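Side-chain contacts in AOC_like domain-containing protein (Frankia sp. Cc1.17, PDB 7DVI), which catalyses exo-selective intermolecular Diels-Alder reactions on non-natural substrates and has an allene oxide cyclase-like barrel fold: residues Y85-L90 against I96-G101; Y53-D58 against L64-G69; M21-E26 against D122-G127. One frame throughout, in Å; residues are numbered along the deposited sequence.

All three contacts belong to one closed, eight-stranded antiparallel barrel with its strands in chain order. Contact 2 joins strands 49-57 and 63-76, and contact 1 joins the next hairpin, strands 82-92 and 95-104. Their centres lie about 12 Å apart, and strands 63-76 and 82-92 link them: T67 meets E88, and I68 pairs with D89. Contact 3 brings strand 22-37 to the loop after strand 114-121, enclosing the other two along the chain. Its Y125 packs on I97 of contact 1 and its H25 on L64 of contact 2; the contact centres are about 15 and 16 Å apart. Two successive hairpins build part of the barrel wall, while contact 3 packs loop 122-127 onto the first strand.

Contact 1: Y85-L90 against I96-G101. With EDO (1,2-ethanediol), chain R; EDO (1,2-ethanediol), chain F.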
loop_
_atom_site.group_PDB
_atom_site.type_symbol
_atom_site.label_atom_id
_atom_site.label_comp_id
_atom_site.label_asym_id
_atom_site.label_seq_id
_atom_site.Cartn_x
_atom_site.Cartn_y
_atom_site.Cartn_z
ATOM N N TYR A 85 -4.027 -7.789 6.325
ATOM C CA TYR A 85 -3.931 -7.540 4.864
ATOM C C TYR A 85 -5.200 -8.006 4.193
ATOM O O TYR A 85 -5.490 -9.213 4.242
ATOM C CB TYR A 85 -2.693 -8.179 4.257
ATOM C CG TYR A 85 -2.332 -7.545 2.930
ATOM C CD1 TYR A 85 -1.593 -6.380 2.908
ATOM C CD2 TYR A 85 -2.832 -8.042 1.731
ATOM C CE1 TYR A 85 -1.271 -5.763 1.715
ATOM C CE2 TYR A 85 -2.503 -7.442 0.519
ATOM C CZ TYR A 85 -1.733 -6.294 0.522
ATOM O OH TYR A 85 -1.433 -5.648 -0.644
ATOM N N TYR A 86 -5.878 -7.053 3.542
ATOM C CA TYR A 86 -7.149 -7.240 2.817
ATOM C C TYR A 86 -6.875 -7.181 1.297
ATOM O O TYR A 86 -6.024 -6.381 0.816
ATOM C CB TYR A 86 -8.134 -6.127 3.166
ATOM C CG TYR A 86 -8.733 -6.220 4.531
ATOM C CD1 TYR A 86 -8.041 -5.744 5.637
ATOM C CD2 TYR A 86 -10.008 -6.743 4.724
ATOM C CE1 TYR A 86 -8.576 -5.837 6.908
ATOM C CE2 TYR A 86 -10.571 -6.791 6.002
ATOM C CZ TYR A 86 -9.833 -6.382 7.092
ATOM O OH TYR A 86 -10.357 -6.452 8.351
ATOM N N SER A 87 -7.559 -8.043 0.574
ATOM C CA SER A 87 -7.596 -8.068 -0.907
ATOM C C SER A 87 -9.020 -8.353 -1.360
ATOM O O SER A 87 -9.577 -9.396 -0.898
ATOM C CB SER A 87 -6.674 -9.109 -1.442
ATOM O OG SER A 87 -6.380 -8.835 -2.787
ATOM N N GLU A 88 -9.535 -7.540 -2.278
ATOM C CA GLU A 88 -10.892 -7.764 -2.787
ATOM C C GLU A 88 -11.060 -7.230 -4.229
ATOM O O GLU A 88 -10.314 -6.339 -4.665
ATOM C CB GLU A 88 -11.915 -7.098 -1.870
ATOM C CG GLU A 88 -11.812 -5.625 -1.819
ATOM C CD GLU A 88 -12.557 -4.994 -0.673
ATOM O OE1 GLU A 88 -13.721 -5.438 -0.404
ATOM O OE2 GLU A 88 -12.024 -3.980 -0.158
ATOM N N ASP A 89 -12.137 -7.676 -4.836
ATOM C CA ASP A 89 -12.626 -7.161 -6.147
ATOM C C ASP A 89 -14.090 -6.723 -5.989
ATOM O O ASP A 89 -14.903 -7.539 -5.510
ATOM C CB ASP A 89 -12.399 -8.228 -7.189
ATOM C CG ASP A 89 -10.933 -8.611 -7.265
ATOM O OD1 ASP A 89 -10.145 -7.753 -7.660
ATOM O OD2 ASP A 89 -10.604 -9.753 -6.875
ATOM N N LEU A 90 -14.371 -5.482 -6.389
ATOM C CA LEU A 90 -15.709 -4.844 -6.358
ATOM C C LEU A 90 -16.251 -4.797 -7.792
ATOM O O LEU A 90 -15.513 -4.332 -8.707
ATOM C CB LEU A 90 -15.564 -3.464 -5.736
ATOM C CG LEU A 90 -14.971 -3.468 -4.319
ATOM C CD1 LEU A 90 -13.495 -3.085 -4.342
ATOM C CD2 LEU A 90 -15.728 -2.528 -3.394
ATOM N N ILE A 96 -15.518 -1.893 -12.418
ATOM C CA ILE A 96 -14.844 -2.963 -11.604
ATOM C C ILE A 96 -13.610 -2.326 -10.996
ATOM O O ILE A 96 -12.972 -1.537 -11.685
ATOM C CB ILE A 96 -14.505 -4.215 -12.425
ATOM C CG1 ILE A 96 -15.779 -4.871 -12.978
ATOM C CG2 ILE A 96 -13.678 -5.234 -11.614
ATOM C CD1 ILE A 96 -15.516 -6.000 -13.963
ATOM N N ILE A 97 -13.341 -2.652 -9.718
ATOM C CA ILE A 97 -12.226 -2.085 -8.912
ATOM C C ILE A 97 -11.507 -3.248 -8.199
ATOM O O ILE A 97 -12.199 -4.158 -7.675
ATOM C CB ILE A 97 -12.738 -1.061 -7.895
ATOM C CG1 ILE A 97 -13.398 0.135 -8.577
ATOM C CG2 ILE A 97 -11.621 -0.623 -6.932
ATOM C CD1 ILE A 97 -14.220 0.979 -7.635
ATOM N N HIS A 98 -10.179 -3.225 -8.232
ATOM C CA HIS A 98 -9.340 -4.093 -7.366
ATOM C C HIS A 98 -8.805 -3.245 -6.222
ATOM O O HIS A 98 -8.250 -2.159 -6.471
ATOM C CB HIS A 98 -8.220 -4.803 -8.136
ATOM C CG HIS A 98 -7.360 -5.577 -7.208
ATOM N ND1 HIS A 98 -7.843 -6.674 -6.566
ATOM C CD2 HIS A 98 -6.128 -5.326 -6.700
ATOM C CE1 HIS A 98 -6.919 -7.136 -5.732
ATOM N NE2 HIS A 98 -5.853 -6.321 -5.798
ATOM N N ALA A 99 -8.968 -3.728 -4.973
ATOM C CA ALA A 99 -8.497 -2.989 -3.790
ATOM C C ALA A 99 -7.776 -3.977 -2.834
ATOM O O ALA A 99 -8.186 -5.142 -2.745
ATOM C CB ALA A 99 -9.654 -2.267 -3.124
ATOM N N GLU A 100 -6.649 -3.547 -2.299
ATOM C CA GLU A 100 -5.867 -4.356 -1.344
ATOM C C GLU A 100 -4.948 -3.444 -0.530
ATOM O O GLU A 100 -4.460 -2.373 -1.016
ATOM C CB GLU A 100 -5.128 -5.485 -2.023
ATOM C CG GLU A 100 -3.903 -5.022 -2.805
ATOM C CD GLU A 100 -3.218 -6.226 -3.374
ATOM O OE1 GLU A 100 -3.721 -6.780 -4.340
ATOM O OE2 GLU A 100 -2.249 -6.665 -2.771
ATOM N N GLY A 101 -4.729 -3.859 0.723
ATOM C CA GLY A 101 -3.748 -3.181 1.583
ATOM C C GLY A 101 -4.062 -3.434 3.039
ATOM O O GLY A 101 -4.701 -4.450 3.343
HETATM C C1 EDO R . -13.461 -8.220 8.308
HETATM O O1 EDO R . -12.687 -7.095 8.575
HETATM C C2 EDO R . -14.408 -7.977 7.191
HETATM O O2 EDO R . -15.495 -8.903 7.147
HETATM C C1 EDO F . -0.866 -4.483 -5.881
HETATM O O1 EDO F . -1.850 -5.089 -6.665
HETATM C C2 EDO F . 0.257 -5.428 -5.701
HETATM O O2 EDO F . 0.748 -5.886 -6.926
#
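I96 approaches L90 with its backbone, the CA of I96 lying 3.3 Å from the O of L90. The next residue, I97, pairs with L90 through two backbone hydrogen bonds in the antiparallel beta hairpin of barrel strands 82-92 and 95-104, and on the buried face of the sheet its CG2 rests 4.0 Å from L90 CD1. H98 projects to the other face. With CG trans to the backbone N (chi1 176°), its imidazole lies along the sheet between two carboxylates. ND1 donates to D89 OD1 at 2.8 Å, leaving close to the ring plane but arriving from above the carboxylate plane. On the far side H98 NE2 donates to E100 OE1 at 2.6 Å, nearly straight at 172° and into the anti lone pair. A99 returns to the buried face, its CB touching L90 CD1 beside E88, whose carboxylate is held by R132, Y116 and T67. E100 then reaches back toward Y85: the phenol OH donates to E100 OE2 in a very short bond of 2.5 Å, the ring standing 78° to the carboxylate. G101 pairs with Y86 and lays its carbonyl O 3.7 Å above one face of the Y85 ring. With both nitrogens of H98 donating to acids, a positively charged imidazolium would probably be favoured, and the D89-H98-E100-Y85 chain fixes the rotation of the H98 ring.

Contact 2: Y53-D58 against L64-G69; sequences YDELYD and LGITIG
L56 and the pair L64-G65 meet in a classic beta bulge. The carbonyl O of L56 accepts two hydrogen bonds, from L64 N at 2.8 Å and from G65 N at 3.3 Å, both reaching it from the same face of its plane. Beyond the bulge the hairpin is regular, with L56 N bonded to G65 O and D54 and T67 exchanging two backbone bonds. Side chains fill in on both faces. On the buried one the methyl of T67 is the hub: CG2 touches D54 CB at 3.7 Å and L56 CD1 at 3.9 Å. It can do so because OG1 is trans to the backbone N (chi1 -177°), which turns the methyl toward the neighbouring strand. On the opposite face the Y53 ring offers its edge to I66, with Y53 CE1 4.0 Å from I66 CG2, while I68 CG1 sits beside Y53 CD1 at 4.2 Å. Further out, Y57 OH donates to E55 OE1 in a very short bond of 2.5 Å, bracing two side chains of the same strand. R93 forms a salt bridge with D58 at the hairpin end. The side chains of D54 and T67 meet through CB and CG2, while their polar ends turn to other strands. Q32 satisfies D54 OD1 and E88 satisfies T67 OG1, whereas D54 OD2 lies close to E30 OE2, a meeting of like charges.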
loop_
_atom_site.group_PDB
_atom_site.type_symbol
_atom_site.label_atom_id
_atom_site.label_comp_id
_atom_site.label_asym_id
_atom_site.label_seq_id
_atom_site.Cartn_x
_atom_site.Cartn_y
_atom_site.Cartn_z
ATOM N N TYR A 53 -18.211 -12.047 1.132
ATOM C CA TYR A 53 -19.079 -11.630 0.001
ATOM C C TYR A 53 -20.104 -10.672 0.583
ATOM O O TYR A 53 -20.923 -11.111 1.446
ATOM C CB TYR A 53 -19.650 -12.889 -0.653
ATOM C CG TYR A 53 -20.895 -12.714 -1.498
ATOM C CD1 TYR A 53 -21.147 -11.567 -2.231
ATOM C CD2 TYR A 53 -21.817 -13.742 -1.570
ATOM C CE1 TYR A 53 -22.302 -11.431 -2.988
ATOM C CE2 TYR A 53 -22.967 -13.631 -2.326
ATOM C CZ TYR A 53 -23.211 -12.471 -3.032
ATOM O OH TYR A 53 -24.338 -12.407 -3.791
ATOM N N ASP A 54 -20.024 -9.418 0.165
ATOM C CA ASP A 54 -20.833 -8.285 0.671
ATOM C C ASP A 54 -21.587 -7.692 -0.503
ATOM O O ASP A 54 -21.069 -7.780 -1.620
ATOM C CB ASP A 54 -20.003 -7.151 1.242
ATOM C CG ASP A 54 -19.283 -7.483 2.539
ATOM O OD1 ASP A 54 -19.468 -8.582 3.020
ATOM O OD2 ASP A 54 -18.596 -6.596 3.044
ATOM N N GLU A 55 -22.777 -7.155 -0.245
ATOM C CA GLU A 55 -23.430 -6.230 -1.189
ATOM C C GLU A 55 -23.103 -4.806 -0.776
ATOM O O GLU A 55 -22.773 -4.566 0.402
ATOM C CB GLU A 55 -24.937 -6.451 -1.204
ATOM C CG GLU A 55 -25.343 -7.692 -1.954
ATOM C CD GLU A 55 -26.846 -7.949 -1.941
ATOM O OE1 GLU A 55 -27.573 -7.289 -1.167
ATOM O OE2 GLU A 55 -27.276 -8.777 -2.729
ATOM N N LEU A 56 -23.157 -3.905 -1.738
ATOM C CA LEU A 56 -23.060 -2.469 -1.488
ATOM C C LEU A 56 -24.339 -1.840 -2.046
ATOM O O LEU A 56 -24.711 -2.175 -3.188
ATOM C CB LEU A 56 -21.836 -1.894 -2.207
ATOM C CG LEU A 56 -20.485 -2.122 -1.514
ATOM C CD1 LEU A 56 -20.066 -3.564 -1.715
ATOM C CD2 LEU A 56 -19.447 -1.166 -2.071
ATOM N N TYR A 57 -24.875 -0.891 -1.286
ATOM C CA TYR A 57 -26.029 -0.039 -1.632
ATOM C C TYR A 57 -25.564 1.405 -1.536
ATOM O O TYR A 57 -24.836 1.764 -0.582
ATOM C CB TYR A 57 -27.207 -0.402 -0.722
ATOM C CG TYR A 57 -27.752 -1.782 -0.971
ATOM C CD1 TYR A 57 -27.149 -2.909 -0.427
ATOM C CD2 TYR A 57 -28.892 -1.959 -1.750
ATOM C CE1 TYR A 57 -27.626 -4.176 -0.702
ATOM C CE2 TYR A 57 -29.385 -3.217 -2.018
ATOM C CZ TYR A 57 -28.754 -4.324 -1.490
ATOM O OH TYR A 57 -29.265 -5.564 -1.723
ATOM N N ASP A 58 -25.949 2.221 -2.520
ATOM C CA ASP A 58 -25.606 3.663 -2.520
ATOM C C ASP A 58 -26.442 4.367 -1.431
ATOM O O ASP A 58 -27.223 3.702 -0.733
ATOM C CB ASP A 58 -25.726 4.232 -3.932
ATOM C CG ASP A 58 -27.161 4.320 -4.444
ATOM O OD1 ASP A 58 -28.114 4.418 -3.589
ATOM O OD2 ASP A 58 -27.310 4.238 -5.681
ATOM N N LEU A 64 -25.509 -0.969 -5.620
ATOM C CA LEU A 64 -24.334 -0.416 -6.327
ATOM C C LEU A 64 -23.537 -1.579 -6.908
ATOM O O LEU A 64 -23.037 -1.461 -8.069
ATOM C CB LEU A 64 -23.524 0.444 -5.366
ATOM C CG LEU A 64 -22.343 1.196 -5.965
ATOM C CD1 LEU A 64 -22.778 2.263 -6.981
ATOM C CD2 LEU A 64 -21.556 1.856 -4.842
ATOM N N GLY A 65 -23.445 -2.676 -6.167
ATOM C CA GLY A 65 -22.841 -3.929 -6.627
ATOM C C GLY A 65 -22.437 -4.817 -5.468
ATOM O O GLY A 65 -23.115 -4.796 -4.407
ATOM N N ILE A 66 -21.354 -5.563 -5.670
ATOM C CA ILE A 66 -20.866 -6.577 -4.698
ATOM C C ILE A 66 -19.340 -6.419 -4.542
ATOM O O ILE A 66 -18.670 -5.846 -5.418
ATOM C CB ILE A 66 -21.260 -8.015 -5.092
ATOM C CG1 ILE A 66 -20.465 -8.507 -6.298
ATOM C CG2 ILE A 66 -22.771 -8.182 -5.288
ATOM C CD1 ILE A 66 -20.311 -10.012 -6.384
ATOM N N THR A 67 -18.810 -6.960 -3.448
ATOM C CA THR A 67 -17.363 -7.176 -3.259
ATOM C C THR A 67 -17.139 -8.600 -2.761
ATOM O O THR A 67 -17.940 -9.153 -1.961
ATOM C CB THR A 67 -16.707 -6.111 -2.373
ATOM O OG1 THR A 67 -15.319 -6.471 -2.391
ATOM C CG2 THR A 67 -17.238 -6.082 -0.957
ATOM N N ILE A 68 -16.096 -9.206 -3.277
ATOM C CA ILE A 68 -15.634 -10.548 -2.884
ATOM C C ILE A 68 -14.164 -10.394 -2.486
ATOM O O ILE A 68 -13.394 -9.796 -3.264
ATOM C CB ILE A 68 -15.885 -11.581 -3.987
ATOM C CG1 ILE A 68 -17.391 -11.820 -4.183
ATOM C CG2 ILE A 68 -15.153 -12.867 -3.651
ATOM C CD1 ILE A 68 -17.738 -12.893 -5.171
ATOM N N GLY A 69 -13.802 -10.872 -1.296
ATOM C CA GLY A 69 -12.459 -10.595 -0.790
ATOM C C GLY A 69 -12.034 -11.487 0.361
ATOM O O GLY A 69 -12.754 -12.453 0.731
#

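Contact 3: M21-E26 against D122-G127. With EDO (1,2-ethanediol), chain V.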
loop_
_atom_site.group_PDB
_atom_site.type_symbol
_atom_site.label_atom_id
_atom_site.label_comp_id
_atom_site.label_asym_id
_atom_site.label_seq_id
_atom_site.Cartn_x
_atom_site.Cartn_y
_atom_site.Cartn_z
ATOM N N MET A 21 -10.428 14.687 -12.391
ATOM C CA MET A 21 -11.431 13.669 -12.785
ATOM C C MET A 21 -11.619 12.751 -11.574
ATOM O O MET A 21 -10.574 12.293 -11.016
ATOM C CB MET A 21 -10.995 12.853 -14.003
ATOM C CG MET A 21 -11.988 11.738 -14.374
ATOM S SD MET A 21 -11.616 10.948 -15.939
ATOM C CE MET A 21 -13.098 9.966 -16.130
ATOM N N SER A 22 -12.859 12.510 -11.155
ATOM C CA SER A 22 -13.099 11.626 -9.999
ATOM C C SER A 22 -14.456 10.943 -10.055
ATOM O O SER A 22 -15.401 11.446 -10.759
ATOM C CB SER A 22 -12.850 12.373 -8.729
ATOM O OG SER A 22 -13.767 13.407 -8.554
ATOM N N VAL A 23 -14.498 9.758 -9.440
ATOM C CA VAL A 23 -15.729 8.984 -9.136
ATOM C C VAL A 23 -15.744 8.712 -7.635
ATOM O O VAL A 23 -14.778 8.084 -7.120
ATOM C CB VAL A 23 -15.803 7.695 -9.956
ATOM C CG1 VAL A 23 -17.124 6.979 -9.744
ATOM C CG2 VAL A 23 -15.569 7.959 -11.452
ATOM N N VAL A 24 -16.784 9.197 -6.950
ATOM C CA VAL A 24 -16.917 9.068 -5.482
ATOM C C VAL A 24 -18.276 8.453 -5.211
ATOM O O VAL A 24 -19.265 8.959 -5.778
ATOM C CB VAL A 24 -16.726 10.423 -4.788
ATOM C CG1 VAL A 24 -16.902 10.294 -3.284
ATOM C CG2 VAL A 24 -15.380 11.057 -5.087
ATOM N N HIS A 25 -18.308 7.371 -4.434
ATOM C CA HIS A 25 -19.536 6.788 -3.850
ATOM C C HIS A 25 -19.378 6.814 -2.332
ATOM O O HIS A 25 -18.479 6.095 -1.820
ATOM C CB HIS A 25 -19.828 5.359 -4.330
ATOM C CG HIS A 25 -20.021 5.237 -5.797
ATOM N ND1 HIS A 25 -21.185 5.663 -6.426
ATOM C CD2 HIS A 25 -19.220 4.735 -6.759
ATOM C CE1 HIS A 25 -21.095 5.420 -7.713
ATOM N NE2 HIS A 25 -19.909 4.822 -7.949
ATOM N N GLU A 26 -20.200 7.619 -1.655
ATOM C CA GLU A 26 -20.207 7.826 -0.180
ATOM C C GLU A 26 -21.558 7.404 0.421
ATOM O O GLU A 26 -22.547 7.241 -0.359
ATOM C CB GLU A 26 -19.921 9.292 0.076
ATOM C CG GLU A 26 -18.463 9.595 -0.111
ATOM C CD GLU A 26 -18.083 11.001 0.281
ATOM O OE1 GLU A 26 -19.002 11.838 0.485
ATOM O OE2 GLU A 26 -16.879 11.245 0.387
ATOM N N ASP A 122 -12.201 -1.274 -14.968
ATOM C CA ASP A 122 -13.237 -1.352 -16.026
ATOM C C ASP A 122 -14.280 -0.269 -15.819
ATOM O O ASP A 122 -14.419 0.233 -14.694
ATOM C CB ASP A 122 -13.885 -2.745 -16.098
ATOM C CG ASP A 122 -14.415 -3.148 -17.469
ATOM O OD1 ASP A 122 -14.314 -2.303 -18.395
ATOM O OD2 ASP A 122 -14.932 -4.278 -17.604
ATOM N N GLY A 123 -15.001 0.080 -16.906
ATOM C CA GLY A 123 -16.072 1.082 -16.827
ATOM C C GLY A 123 -15.521 2.397 -16.361
ATOM O O GLY A 123 -14.408 2.797 -16.792
ATOM N N VAL A 124 -16.265 3.127 -15.541
ATOM C CA VAL A 124 -15.896 4.554 -15.268
ATOM C C VAL A 124 -14.544 4.634 -14.526
ATOM O O VAL A 124 -13.949 5.722 -14.516
ATOM C CB VAL A 124 -17.002 5.286 -14.476
ATOM C CG1 VAL A 124 -18.284 5.379 -15.305
ATOM C CG2 VAL A 124 -17.270 4.624 -13.123
ATOM N N TYR A 125 -14.078 3.545 -13.893
ATOM C CA TYR A 125 -12.870 3.587 -13.014
ATOM C C TYR A 125 -11.577 3.386 -13.819
ATOM O O TYR A 125 -10.450 3.504 -13.272
ATOM C CB TYR A 125 -13.013 2.500 -11.936
ATOM C CG TYR A 125 -14.296 2.615 -11.173
ATOM C CD1 TYR A 125 -14.497 3.685 -10.314
ATOM C CD2 TYR A 125 -15.315 1.698 -11.318
ATOM C CE1 TYR A 125 -15.685 3.836 -9.619
ATOM C CE2 TYR A 125 -16.507 1.838 -10.622
ATOM C CZ TYR A 125 -16.687 2.913 -9.769
ATOM O OH TYR A 125 -17.855 3.067 -9.055
ATOM N N ARG A 126 -11.710 3.008 -15.087
ATOM C CA ARG A 126 -10.535 2.696 -15.928
ATOM C C ARG A 126 -9.666 3.943 -16.035
ATOM O O ARG A 126 -10.199 5.042 -16.252
ATOM C CB ARG A 126 -10.976 2.110 -17.274
ATOM C CG ARG A 126 -9.832 1.448 -18.026
ATOM C CD ARG A 126 -10.250 1.085 -19.445
ATOM N NE ARG A 126 -11.128 -0.074 -19.446
ATOM C CZ ARG A 126 -10.703 -1.333 -19.565
ATOM N NH1 ARG A 126 -9.408 -1.599 -19.673
ATOM N NH2 ARG A 126 -11.578 -2.324 -19.573
ATOM N N GLY A 127 -8.378 3.803 -15.710
ATOM C CA GLY A 127 -7.409 4.907 -15.683
ATOM C C GLY A 127 -7.500 5.769 -14.453
ATOM O O GLY A 127 -6.797 6.816 -14.394
HETATM C C1 EDO V . -7.330 13.643 -12.236
HETATM O O1 EDO V . -7.826 13.777 -10.915
HETATM C C2 EDO V . -6.931 14.925 -12.884
HETATM O O2 EDO V . -6.046 14.766 -13.982
#
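V23 and Y125 form the tight part of this contact. V23 CG1 lies 3.5 Å from Y125 CE1, and the two side chains cross at about a right angle. V23 CG2 meets V124 CG2 at 4.1 Å. That same V124 methyl lies 3.7 Å above the ring plane of Y125, over its centre, so the tyrosine is packed on a face by its own neighbour in the loop while V23 comes at it from strand 22-37. At the end of the ring, H25 NE2 points to Y125 OH at 2.9 Å. The oxygen lies in the imidazole plane, yet the N-H is bent to 123°, and the bond is weak. Both groups have a stronger partner in D94, whose carboxylate takes NE2 of H25 and the hydroxyl of Y125, thereby fixing the two relative to each other.

Away from this cluster the contact loosens. M21 has an extended side chain that makes no contact with the loop, and an ethanediol, probably from the crystallisation liquor, sits at its backbone, with M21 N 3.1 Å from O1 of the diol. The second subunit approaches on this side: M21 packs on its V78, and G127 forms backbone bonds with it. The exposed loop end is also held by its own bonds. D122 OD1 accepts from G123 N at 2.9 Å and from R126 NH2 at 3.0 Å, a salt bridge, and these donors come from opposite faces of the carboxylate plane.

Overlapping type II' and type I beta turns, over D122-Y125 and G123-R126, shape this connection between strands 114-121 and 129-135. Such an inter-strand loop, folded back onto the first strand beside its partner 143-150, fits the seam of a closed antiparallel barrel of the allene oxide cyclase-like family.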